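Local coordinates for protein importin-95 (Chaetomium thermophilum, PDB 4XRI) that serves as an importin-beta nuclear transport receptor built of HEAT repeats, carrying cargo proteins into the nucleus and probably binding a small Ran-type GTPase, at residues F710-L715 against I757-S762; Q738-A743 against D769-I774; I746-G749 against E755-D758; S762-I767 against L798-N803; R807-M812 against A855-T860. The protein carries 2 engineered substitutions. All coordinates share one frame; numbering follows the deposited sequence.

Contact 1 (F710-L715 against I757-S762); sequences FKPAIL and IDYVIS
Tyr759 is the first residue of 757-762 to meet 710-715, and it does so with the far end of its phenol, CE2 and OH. With CG anti to the backbone N (chi1 174°), the ring reaches across to Pro712, whose CG lies 3.7 Å from Tyr759 CE2; the two side chains cross at about a right angle. Tyr759 OH also passes 3.7 Å from Lys711 CB, but its hydrogen bond goes to the carbonyl O of Asn708, in the preceding loop. Tyrosine suits the place: its ring carbon CE2 packs against the proline while its hydroxyl bonds to that loop. One turn on, Ser762 adds a second contact, its OG 3.4 Å from Pro712 CB. So small a side chain lets the backbones come near, with Pro712 CA and Ser762 CA 6.0 Å apart. Proline fits the first turn of helix 711-725, where its missing N-H costs no helical bond, and its compact ring packs against both tyrosine and serine. The two short helical segments run almost parallel, at 9° with axes 10.0 Å apart. Such near-parallel side-by-side packing of helices is characteristic of the alpha-solenoid of HEAT-repeat proteins such as importin beta.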
# COMPACT_ATOMS: atom_id res chain seq x y z
N PHE A 710 14.22 -6.38 -11.67
CA PHE A 710 14.87 -7.59 -11.18
C PHE A 710 16.34 -7.37 -10.82
O PHE A 710 16.93 -8.19 -10.12
CB PHE A 710 14.77 -8.72 -12.21
CG PHE A 710 13.37 -9.02 -12.65
CD1 PHE A 710 12.47 -9.64 -11.79
CD2 PHE A 710 12.95 -8.71 -13.93
CE1 PHE A 710 11.18 -9.92 -12.19
CE2 PHE A 710 11.66 -9.00 -14.34
CZ PHE A 710 10.78 -9.60 -13.47
N LYS A 711 16.91 -6.27 -11.29
CA LYS A 711 18.35 -6.05 -11.17
C LYS A 711 18.90 -6.06 -9.72
O LYS A 711 19.92 -6.69 -9.48
CB LYS A 711 18.75 -4.74 -11.85
CG LYS A 711 20.27 -4.55 -11.94
CD LYS A 711 20.65 -3.28 -12.68
CE LYS A 711 20.44 -3.42 -14.18
NZ LYS A 711 20.92 -2.23 -14.92
N PRO A 712 18.23 -5.38 -8.77
CA PRO A 712 18.78 -5.41 -7.40
C PRO A 712 18.96 -6.82 -6.84
O PRO A 712 20.00 -7.11 -6.25
CB PRO A 712 17.72 -4.64 -6.59
CG PRO A 712 17.12 -3.70 -7.56
CD PRO A 712 17.08 -4.46 -8.86
N ALA A 713 17.96 -7.68 -7.03
CA ALA A 713 18.04 -9.06 -6.54
C ALA A 713 19.04 -9.88 -7.35
O ALA A 713 19.69 -10.79 -6.83
CB ALA A 713 16.68 -9.71 -6.58
N ILE A 714 19.17 -9.55 -8.63
CA ILE A 714 20.11 -10.24 -9.52
C ILE A 714 21.56 -9.97 -9.11
O ILE A 714 22.41 -10.86 -9.14
CB ILE A 714 19.90 -9.82 -10.99
CG1 ILE A 714 18.61 -10.45 -11.53
CG2 ILE A 714 21.08 -10.23 -11.85
CD1 ILE A 714 18.26 -10.00 -12.93
N LEU A 715 21.83 -8.73 -8.70
CA LEU A 715 23.16 -8.35 -8.25
C LEU A 715 23.50 -9.02 -6.93
O LEU A 715 24.61 -9.51 -6.73
CB LEU A 715 23.28 -6.83 -8.12
CG LEU A 715 22.98 -6.05 -9.40
CD1 LEU A 715 23.28 -4.58 -9.21
CD2 LEU A 715 23.77 -6.62 -10.59
N ILE A 757 13.96 6.57 -5.74
CA ILE A 757 14.91 6.69 -4.63
C ILE A 757 15.05 5.36 -3.92
O ILE A 757 16.16 4.90 -3.64
CB ILE A 757 14.47 7.77 -3.63
CG1 ILE A 757 14.65 9.17 -4.23
CG2 ILE A 757 15.25 7.64 -2.33
CD1 ILE A 757 13.97 10.26 -3.44
N ASP A 758 13.92 4.73 -3.63
CA ASP A 758 13.90 3.41 -3.00
C ASP A 758 14.56 2.36 -3.89
O ASP A 758 15.30 1.51 -3.41
CB ASP A 758 12.47 2.99 -2.67
CG ASP A 758 11.91 3.74 -1.48
OD1 ASP A 758 12.70 4.21 -0.64
OD2 ASP A 758 10.67 3.87 -1.40
N TYR A 759 14.28 2.43 -5.19
CA TYR A 759 14.84 1.47 -6.14
C TYR A 759 16.37 1.52 -6.14
O TYR A 759 17.03 0.48 -6.16
CB TYR A 759 14.32 1.72 -7.55
CG TYR A 759 14.99 0.85 -8.59
CD1 TYR A 759 16.00 1.35 -9.40
CD2 TYR A 759 14.62 -0.48 -8.75
CE1 TYR A 759 16.62 0.56 -10.35
CE2 TYR A 759 15.23 -1.28 -9.69
CZ TYR A 759 16.23 -0.76 -10.49
OH TYR A 759 16.84 -1.56 -11.43
N VAL A 760 16.91 2.73 -6.12
CA VAL A 760 18.36 2.93 -6.17
C VAL A 760 19.02 2.49 -4.86
O VAL A 760 20.11 1.92 -4.87
CB VAL A 760 18.71 4.41 -6.46
CG1 VAL A 760 20.19 4.67 -6.26
CG2 VAL A 760 18.28 4.77 -7.88
N ILE A 761 18.35 2.75 -3.74
CA ILE A 761 18.82 2.25 -2.45
C ILE A 761 18.88 0.73 -2.48
O ILE A 761 19.87 0.12 -2.08
CB ILE A 761 17.92 2.71 -1.29
CG1 ILE A 761 18.06 4.21 -1.06
CG2 ILE A 761 18.28 1.96 -0.01
CD1 ILE A 761 17.19 4.72 0.07
N SER A 762 17.81 0.12 -2.97
CA SER A 762 17.75 -1.33 -3.10
C SER A 762 18.81 -1.84 -4.06
O SER A 762 19.44 -2.87 -3.81
CB SER A 762 16.36 -1.76 -3.57
OG SER A 762 16.32 -3.16 -3.81

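Contact 2 (Q738-A743 against D769-I774); sequences QVLQQA and DAWGGI
The helical segments 738-743 and 769-774 run roughly antiparallel, at 149° with their axes 11.2 Å apart. They belong to the consecutive helices 730-743 and 754-780, packed antiparallel as is characteristic of a HEAT-repeat solenoid. Leu740 carries the contact from its side and reaches all three partners with one branched end. Its CD1 sits over the centre of the six-membered ring of Trp771, 3.4 Å from the centroid and 11° off the normal, a CH-pi contact. The indole is brought there by a chi1 of -80°, which sets CG beside the backbone N and lets the ring extend toward helix 730-743 as Leu740 slides past it the other way. The other methyl, Leu740 CD2, presses on Ala770 CB at 3.5 Å, a tight fit that only a small side chain could allow at this approach. Ile774, a turn further on, brings its CD1 to 3.7 Å from Leu740 CD1. Leucine suits this buried spot because its two methyls can serve different neighbours. The polar edge of the indole is satisfied by a water in the ring plane, which accepts from Trp771 NE1 at 2.9 Å and donates weakly to Leu740 O.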
# COMPACT_ATOMS: atom_id res chain seq x y z
N GLN A 738 31.62 -4.92 -15.02
CA GLN A 738 31.06 -3.99 -16.00
C GLN A 738 29.63 -3.60 -15.61
O GLN A 738 29.28 -2.42 -15.62
CB GLN A 738 31.10 -4.63 -17.39
CG GLN A 738 30.57 -3.78 -18.52
CD GLN A 738 30.83 -4.42 -19.88
OE1 GLN A 738 31.98 -4.69 -20.24
NE2 GLN A 738 29.77 -4.66 -20.63
N VAL A 739 28.83 -4.60 -15.27
CA VAL A 739 27.44 -4.39 -14.87
C VAL A 739 27.36 -3.61 -13.55
O VAL A 739 26.56 -2.67 -13.43
CB VAL A 739 26.70 -5.73 -14.71
CG1 VAL A 739 25.31 -5.50 -14.13
CG2 VAL A 739 26.63 -6.45 -16.04
N LEU A 740 28.18 -4.00 -12.59
CA LEU A 740 28.20 -3.34 -11.28
C LEU A 740 28.55 -1.86 -11.39
O LEU A 740 27.95 -1.02 -10.71
CB LEU A 740 29.20 -4.04 -10.35
CG LEU A 740 28.92 -5.48 -9.93
CD1 LEU A 740 30.06 -6.08 -9.13
CD2 LEU A 740 27.62 -5.54 -9.15
N GLN A 741 29.51 -1.55 -12.25
CA GLN A 741 29.95 -0.17 -12.45
C GLN A 741 28.85 0.67 -13.09
O GLN A 741 28.65 1.83 -12.71
CB GLN A 741 31.22 -0.13 -13.31
CG GLN A 741 32.46 -0.61 -12.58
CD GLN A 741 33.67 -0.74 -13.49
OE1 GLN A 741 33.54 -1.07 -14.67
NE2 GLN A 741 34.84 -0.46 -12.95
N GLN A 742 28.14 0.09 -14.05
CA GLN A 742 27.02 0.76 -14.69
C GLN A 742 25.89 1.01 -13.70
O GLN A 742 25.31 2.10 -13.66
CB GLN A 742 26.50 -0.06 -15.88
CG GLN A 742 25.28 0.52 -16.57
CD GLN A 742 23.99 -0.19 -16.18
OE1 GLN A 742 23.96 -1.02 -15.27
NE2 GLN A 742 22.90 0.15 -16.88
N ALA A 743 25.60 -0.01 -12.90
CA ALA A 743 24.52 0.05 -11.92
C ALA A 743 24.76 1.15 -10.89
O ALA A 743 23.81 1.74 -10.36
CB ALA A 743 24.36 -1.30 -11.23
N ASP A 769 26.39 -6.08 -2.05
CA ASP A 769 26.37 -7.52 -1.80
C ASP A 769 27.20 -8.24 -2.85
O ASP A 769 27.96 -9.16 -2.53
CB ASP A 769 24.93 -8.06 -1.81
CG ASP A 769 24.12 -7.56 -0.63
OD1 ASP A 769 24.72 -7.07 0.36
OD2 ASP A 769 22.88 -7.66 -0.68
N ALA A 770 27.06 -7.82 -4.10
CA ALA A 770 27.80 -8.41 -5.21
C ALA A 770 29.30 -8.26 -5.00
O ALA A 770 30.03 -9.25 -5.04
CB ALA A 770 27.38 -7.78 -6.53
N TRP A 771 29.74 -7.03 -4.76
CA TRP A 771 31.16 -6.77 -4.53
C TRP A 771 31.68 -7.56 -3.34
O TRP A 771 32.78 -8.11 -3.38
CB TRP A 771 31.42 -5.27 -4.32
CG TRP A 771 31.48 -4.46 -5.59
CD1 TRP A 771 30.77 -3.33 -5.87
CD2 TRP A 771 32.29 -4.72 -6.74
NE1 TRP A 771 31.09 -2.87 -7.13
CE2 TRP A 771 32.02 -3.71 -7.68
CE3 TRP A 771 33.22 -5.72 -7.08
CZ2 TRP A 771 32.64 -3.66 -8.93
CZ3 TRP A 771 33.84 -5.67 -8.31
CH2 TRP A 771 33.55 -4.64 -9.22
N GLY A 772 30.87 -7.63 -2.28
CA GLY A 772 31.23 -8.36 -1.09
C GLY A 772 31.52 -9.83 -1.35
O GLY A 772 32.52 -10.37 -0.87
N GLY A 773 30.65 -10.49 -2.11
CA GLY A 773 30.84 -11.88 -2.46
C GLY A 773 32.02 -12.06 -3.39
O GLY A 773 32.77 -13.04 -3.29
N ILE A 774 32.20 -11.12 -4.31
CA ILE A 774 33.29 -11.17 -5.28
C ILE A 774 34.65 -11.01 -4.61
O ILE A 774 35.58 -11.77 -4.88
CB ILE A 774 33.12 -10.08 -6.36
CG1 ILE A 774 31.94 -10.43 -7.27
CG2 ILE A 774 34.39 -9.94 -7.17
CD1 ILE A 774 31.55 -9.31 -8.23
O HOH W 1 30.04 -0.64 -8.60

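Contact 3 (I746-G749 against E755-D758); sequences ITAG and EMID
Met756 lays its side chain along the loop 746-749, its CG against Ala748 and its terminal methyl against Ile746. The chain leaves the helix with CG anti to the backbone N (chi1 -171°) and then bends at chi2 (54°), a turn that carries the methyl back along the loop. Met756 CG comes within 3.7 Å of Ala748 CA, while Met756 CE meets Ile746 CG2 at 3.9 Å, the two side chains crossing nearly at a right angle. The flexible thioether suits a place where one residue must follow an irregular backbone. Ala748 is wedged between neighbours on the helix, since its CB also touches Ile757 CG1 at 3.7 Å; its small methyl allows Ala748 CA to approach Ile757 CA to 5.3 Å. An alanine in place of Met756 would strip away the reach to Ile746 and is likely to open a gap beneath the loop, leaving that turn less firmly seated. The loop joins helix 730-743 to helix 754-780, and here its chain doubles back over the first turn of the second. With no polar bond spanning the two segments, the seating depends on apolar shape fitting, which implies close but not strongly directional attachment at the protein surface.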
# COMPACT_ATOMS: atom_id res chain seq x y z
N ILE A 746 23.36 4.66 -11.78
CA ILE A 746 21.92 4.86 -11.81
C ILE A 746 21.44 5.56 -10.54
O ILE A 746 21.63 5.06 -9.43
CB ILE A 746 21.16 3.53 -11.97
CG1 ILE A 746 21.48 2.91 -13.33
CG2 ILE A 746 19.66 3.74 -11.83
CD1 ILE A 746 20.77 1.60 -13.59
N THR A 747 20.84 6.74 -10.71
CA THR A 747 20.36 7.53 -9.58
C THR A 747 18.96 8.07 -9.85
O THR A 747 18.47 8.03 -10.98
CB THR A 747 21.29 8.72 -9.28
OG1 THR A 747 21.49 9.48 -10.47
CG2 THR A 747 22.64 8.23 -8.76
N ALA A 748 18.32 8.57 -8.80
CA ALA A 748 16.95 9.08 -8.90
C ALA A 748 16.90 10.40 -9.66
O ALA A 748 15.84 10.80 -10.14
CB ALA A 748 16.35 9.25 -7.52
N GLY A 749 18.05 11.06 -9.76
CA GLY A 749 18.14 12.32 -10.49
C GLY A 749 18.03 13.52 -9.57
O GLY A 749 18.04 13.37 -8.35
N GLU A 755 9.73 6.24 -5.23
CA GLU A 755 9.88 4.89 -5.76
C GLU A 755 11.25 4.69 -6.38
O GLU A 755 11.87 3.64 -6.20
CB GLU A 755 8.79 4.60 -6.79
CG GLU A 755 8.82 3.19 -7.35
CD GLU A 755 7.71 2.93 -8.35
OE1 GLU A 755 6.93 3.87 -8.63
OE2 GLU A 755 7.60 1.79 -8.85
N MET A 756 11.73 5.69 -7.10
CA MET A 756 13.03 5.59 -7.75
C MET A 756 14.16 5.72 -6.74
O MET A 756 15.19 5.05 -6.86
CB MET A 756 13.17 6.67 -8.84
CG MET A 756 14.41 6.49 -9.71
SD MET A 756 14.50 4.85 -10.43
CE MET A 756 15.97 5.01 -11.44
N ILE A 757 13.96 6.57 -5.74
CA ILE A 757 14.91 6.69 -4.63
C ILE A 757 15.05 5.36 -3.92
O ILE A 757 16.16 4.90 -3.64
CB ILE A 757 14.47 7.77 -3.63
CG1 ILE A 757 14.65 9.17 -4.23
CG2 ILE A 757 15.25 7.64 -2.33
CD1 ILE A 757 13.97 10.26 -3.44
N ASP A 758 13.92 4.73 -3.63
CA ASP A 758 13.90 3.41 -3.00
C ASP A 758 14.56 2.36 -3.89
O ASP A 758 15.30 1.51 -3.41
CB ASP A 758 12.47 2.99 -2.67
CG ASP A 758 11.91 3.74 -1.48
OD1 ASP A 758 12.70 4.21 -0.64
OD2 ASP A 758 10.67 3.87 -1.40

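Contact 4 (S762-I767 against L798-N803); sequences SLREGI and LNSIAN
Arg764 on helix 754-780 reaches across to Ser800 and Ile801 near the end of helix 791-802, joining two neighbouring helices of the HEAT-repeat solenoid. The polar part of the contact centres on Ser800 OG. Arg764 NH2 donates to Ser800 OG over 3.0 Å, with an N-H...O angle of 143°, so the bond is distinctly bent, and the hydroxyl stands 17° out of the guanidinium plane. The reach comes from a chain extended from CG to NE, which sends the cationic group across the gap between helices whose nearest CA atoms, Arg764 CA and Ile801 CA, are 8.3 Å apart. Serine suits the receiving end: it is short enough for the guanidinium to approach the helix, and with OG anti to the backbone N (chi1 -174°) the hydroxyl is presented to it. The other terminal nitrogen, NH1, has its main partner elsewhere, donating to the carbonyl O of Ala744 beyond the end of helix 730-743. Thus one arginine ties three parts of the fold together, and bonds at both terminal nitrogens should limit rotation of the group.

The apolar part is looser. Ile801 slides past the arginine in the opposite direction, and the aliphatic stem of Arg764 offers it CD, 4.2 Å from Ile801 CG1. A branched hydrocarbon fits beside this stem because it flanks the arginine without competing for its hydrogen bonds. At the polar tip of the same side chain, Arg764 NH2 lies 3.9 Å from Ile801 CG1.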
# COMPACT_ATOMS: atom_id res chain seq x y z
N SER A 762 17.81 0.12 -2.97
CA SER A 762 17.75 -1.33 -3.10
C SER A 762 18.81 -1.84 -4.06
O SER A 762 19.44 -2.87 -3.81
CB SER A 762 16.36 -1.76 -3.57
OG SER A 762 16.32 -3.16 -3.81
N LEU A 763 18.98 -1.14 -5.18
CA LEU A 763 19.95 -1.52 -6.19
C LEU A 763 21.36 -1.54 -5.62
O LEU A 763 22.13 -2.48 -5.85
CB LEU A 763 19.88 -0.56 -7.39
CG LEU A 763 20.86 -0.81 -8.53
CD1 LEU A 763 20.57 -2.14 -9.20
CD2 LEU A 763 20.78 0.32 -9.54
N ARG A 764 21.70 -0.49 -4.88
CA ARG A 764 23.04 -0.34 -4.33
C ARG A 764 23.29 -1.32 -3.19
O ARG A 764 24.44 -1.67 -2.91
CB ARG A 764 23.26 1.10 -3.88
CG ARG A 764 23.33 2.07 -5.05
CD ARG A 764 23.67 3.49 -4.62
NE ARG A 764 24.10 4.28 -5.77
CZ ARG A 764 24.71 5.46 -5.68
NH1 ARG A 764 25.07 6.11 -6.78
NH2 ARG A 764 24.95 6.00 -4.50
N GLU A 765 22.22 -1.75 -2.54
CA GLU A 765 22.31 -2.88 -1.62
C GLU A 765 22.80 -4.10 -2.39
O GLU A 765 23.70 -4.82 -1.95
CB GLU A 765 20.97 -3.18 -0.95
CG GLU A 765 20.55 -2.19 0.12
CD GLU A 765 19.21 -2.55 0.74
OE1 GLU A 765 18.81 -3.73 0.65
OE2 GLU A 765 18.56 -1.64 1.30
N GLY A 766 22.18 -4.32 -3.55
CA GLY A 766 22.54 -5.41 -4.43
C GLY A 766 23.98 -5.32 -4.91
O GLY A 766 24.71 -6.31 -4.85
N ILE A 767 24.38 -4.14 -5.37
CA ILE A 767 25.75 -3.93 -5.84
C ILE A 767 26.77 -4.25 -4.75
O ILE A 767 27.75 -4.95 -4.99
CB ILE A 767 25.99 -2.48 -6.30
CG1 ILE A 767 24.98 -2.06 -7.37
CG2 ILE A 767 27.40 -2.33 -6.83
CD1 ILE A 767 25.10 -0.61 -7.78
N LEU A 798 31.15 3.67 -2.65
CA LEU A 798 31.14 3.86 -1.20
C LEU A 798 31.00 5.33 -0.83
O LEU A 798 30.23 5.69 0.05
CB LEU A 798 32.41 3.28 -0.57
CG LEU A 798 32.51 1.76 -0.43
CD1 LEU A 798 33.91 1.38 0.05
CD2 LEU A 798 31.46 1.25 0.54
N ASN A 799 31.75 6.17 -1.54
CA ASN A 799 31.70 7.61 -1.32
C ASN A 799 30.36 8.21 -1.75
O ASN A 799 29.84 9.11 -1.09
CB ASN A 799 32.84 8.30 -2.07
CG ASN A 799 32.83 9.80 -1.88
OD1 ASN A 799 33.10 10.31 -0.79
ND2 ASN A 799 32.52 10.53 -2.95
N SER A 800 29.82 7.71 -2.85
CA SER A 800 28.54 8.18 -3.36
C SER A 800 27.43 7.88 -2.35
O SER A 800 26.54 8.70 -2.12
CB SER A 800 28.22 7.53 -4.70
OG SER A 800 27.04 8.07 -5.26
N ILE A 801 27.50 6.70 -1.75
CA ILE A 801 26.55 6.28 -0.73
C ILE A 801 26.68 7.16 0.51
O ILE A 801 25.69 7.55 1.13
CB ILE A 801 26.76 4.81 -0.35
CG1 ILE A 801 26.49 3.91 -1.56
CG2 ILE A 801 25.88 4.42 0.82
CD1 ILE A 801 26.81 2.46 -1.31
N ALA A 802 27.93 7.47 0.88
CA ALA A 802 28.20 8.28 2.05
C ALA A 802 27.67 9.70 1.88
O ALA A 802 27.19 10.32 2.83
CB ALA A 802 29.69 8.31 2.34
N ASN A 803 27.74 10.22 0.65
CA ASN A 803 27.32 11.59 0.38
C ASN A 803 25.83 11.70 0.05
O ASN A 803 25.33 12.79 -0.22
CB ASN A 803 28.14 12.17 -0.77
CG ASN A 803 29.61 12.27 -0.45
OD1 ASN A 803 30.00 12.34 0.72
ND2 ASN A 803 30.45 12.28 -1.48

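Contact 5 (R807-M812 against A855-T860); sequences RSEALM and ARTIET. With SO4 (sulfate ion), chain E.
Glu809 and Thr857 meet obliquely, the carboxylate of one reaching the hydroxyl of the other. Thr857 OG1 donates to Glu809 OE2 over 2.8 Å, using the anti lone pair of that oxygen, the one turned away from its fellow. Glu809 gets there by holding CG anti to the backbone N (chi1 168°) and keeping its chain extended beyond CG, so that Glu809 CG itself passes 3.3 Å from Thr857 OG1. Thr857 points its CB toward helix 809-825, and threonine suits the place because its hydroxyl can donate to the acid while accepting from another group. That group is Arg813 NH1, while Glu809 OE2 also accepts from the backbone N of Gly854, just before helix 855-872. Arg813 forms a long, weak ion pair with Glu809 OE2 as well, and its charge is likely to favour the ionised acid. An alanine in place of Glu809 would remove the carboxylate and is likely to leave the Thr857 hydroxyl and the Gly854 N-H without their acceptor, setting the start of the last helix looser.

The backbone of Glu809 has a separate role. Its N-H, at the start of helix 809-825, donates to sulfate O1 at 2.6 Å, the anion probably coming from the crystallisation liquor. Ser808 is the N-cap, with OG accepting from Leu811 N at 3.1 Å. The contact thus ties the start of helix 809-825 to that of helix 855-872; Met812 and Thr857 also touch helix 838-849, and Leu811 packs against helices 754-780 and 791-802.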
# COMPACT_ATOMS: atom_id res chain seq x y z
N ARG A 807 19.27 6.47 2.30
CA ARG A 807 19.93 5.19 2.56
C ARG A 807 19.05 4.25 3.37
O ARG A 807 17.99 4.64 3.86
CB ARG A 807 21.25 5.42 3.29
CG ARG A 807 21.15 6.41 4.45
CD ARG A 807 22.04 7.62 4.22
NE ARG A 807 23.29 7.54 4.95
CZ ARG A 807 24.46 8.00 4.51
NH1 ARG A 807 25.55 7.89 5.25
NH2 ARG A 807 24.53 8.58 3.32
N SER A 808 19.49 3.01 3.48
CA SER A 808 18.85 2.03 4.35
C SER A 808 19.88 1.45 5.30
O SER A 808 21.08 1.58 5.07
CB SER A 808 18.19 0.92 3.53
OG SER A 808 19.16 0.12 2.87
N GLU A 809 19.42 0.81 6.36
CA GLU A 809 20.32 0.17 7.31
C GLU A 809 21.12 -0.93 6.62
O GLU A 809 22.32 -1.07 6.84
CB GLU A 809 19.55 -0.40 8.50
CG GLU A 809 20.39 -1.33 9.36
CD GLU A 809 19.79 -1.56 10.74
OE1 GLU A 809 18.78 -0.91 11.06
OE2 GLU A 809 20.34 -2.39 11.49
N ALA A 810 20.43 -1.71 5.79
CA ALA A 810 21.06 -2.80 5.05
C ALA A 810 22.17 -2.31 4.14
O ALA A 810 23.21 -2.96 4.01
CB ALA A 810 20.01 -3.55 4.24
N LEU A 811 21.96 -1.16 3.52
CA LEU A 811 22.94 -0.59 2.60
C LEU A 811 24.21 -0.16 3.35
O LEU A 811 25.32 -0.40 2.89
CB LEU A 811 22.35 0.60 1.85
CG LEU A 811 23.30 1.34 0.90
CD1 LEU A 811 23.92 0.38 -0.10
CD2 LEU A 811 22.57 2.47 0.18
N MET A 812 24.02 0.45 4.51
CA MET A 812 25.15 0.90 5.32
C MET A 812 25.88 -0.30 5.91
O MET A 812 27.11 -0.30 6.00
CB MET A 812 24.69 1.84 6.43
CG MET A 812 23.95 3.07 5.92
SD MET A 812 24.79 3.88 4.54
CE MET A 812 26.27 4.49 5.33
N ALA A 855 21.96 -4.61 15.90
CA ALA A 855 23.23 -5.08 16.46
C ALA A 855 24.18 -5.59 15.38
O ALA A 855 25.39 -5.37 15.46
CB ALA A 855 22.98 -6.16 17.50
N ARG A 856 23.63 -6.28 14.38
CA ARG A 856 24.42 -6.77 13.25
C ARG A 856 25.21 -5.64 12.61
O ARG A 856 26.43 -5.73 12.42
CB ARG A 856 23.53 -7.42 12.20
CG ARG A 856 22.76 -8.65 12.64
CD ARG A 856 21.81 -9.08 11.52
NE ARG A 856 21.06 -10.28 11.85
CZ ARG A 856 20.11 -10.79 11.06
NH1 ARG A 856 19.47 -11.89 11.43
NH2 ARG A 856 19.80 -10.20 9.92
N THR A 857 24.49 -4.57 12.28
CA THR A 857 25.06 -3.42 11.58
C THR A 857 26.15 -2.73 12.39
O THR A 857 27.23 -2.44 11.87
CB THR A 857 23.96 -2.39 11.25
OG1 THR A 857 22.89 -3.04 10.55
CG2 THR A 857 24.52 -1.27 10.40
N ILE A 858 25.87 -2.48 13.66
CA ILE A 858 26.81 -1.79 14.53
C ILE A 858 28.07 -2.62 14.75
O ILE A 858 29.18 -2.09 14.81
CB ILE A 858 26.16 -1.45 15.89
CG1 ILE A 858 24.96 -0.52 15.68
CG2 ILE A 858 27.16 -0.80 16.83
CD1 ILE A 858 24.14 -0.28 16.93
N GLU A 859 27.90 -3.94 14.85
CA GLU A 859 29.03 -4.85 14.97
C GLU A 859 29.86 -4.85 13.68
O GLU A 859 31.09 -4.88 13.72
CB GLU A 859 28.56 -6.26 15.29
CG GLU A 859 28.10 -6.45 16.72
CD GLU A 859 27.44 -7.79 16.95
OE1 GLU A 859 27.19 -8.50 15.95
OE2 GLU A 859 27.18 -8.14 18.12
N THR A 860 29.17 -4.83 12.55
CA THR A 860 29.84 -4.78 11.25
C THR A 860 30.61 -3.48 11.10
O THR A 860 31.70 -3.44 10.53
CB THR A 860 28.83 -4.92 10.09
OG1 THR A 860 28.00 -6.07 10.30
CG2 THR A 860 29.56 -5.06 8.76
S SO4 E . 15.72 1.19 7.05
O1 SO4 E . 17.07 1.75 7.02
O2 SO4 E . 15.78 -0.16 7.60
O3 SO4 E . 15.17 1.15 5.70
O4 SO4 E . 14.88 2.03 7.90

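How the contacts relate
Following the chain, contact 1 opens at the start of helix 711-725 and contact 2 on helix 730-743; both close on helix 754-780, contact 1 first, so the two cross. Contact 3 closes the short connection between helices 730-743 and 754-780 and is nested inside the loop of contact 2. Contact 4 opens where contact 1 ends, at the shared Ser762, and crosses contact 2 before closing on helix 791-802. Contact 5 follows in series, closing the loop between helices 809-825 and 855-872. Helix 754-780 therefore serves contacts 1 to 4, and Leu811, packed on the backbone of Arg764, links contact 4 to contact 5, binding successive helical layers.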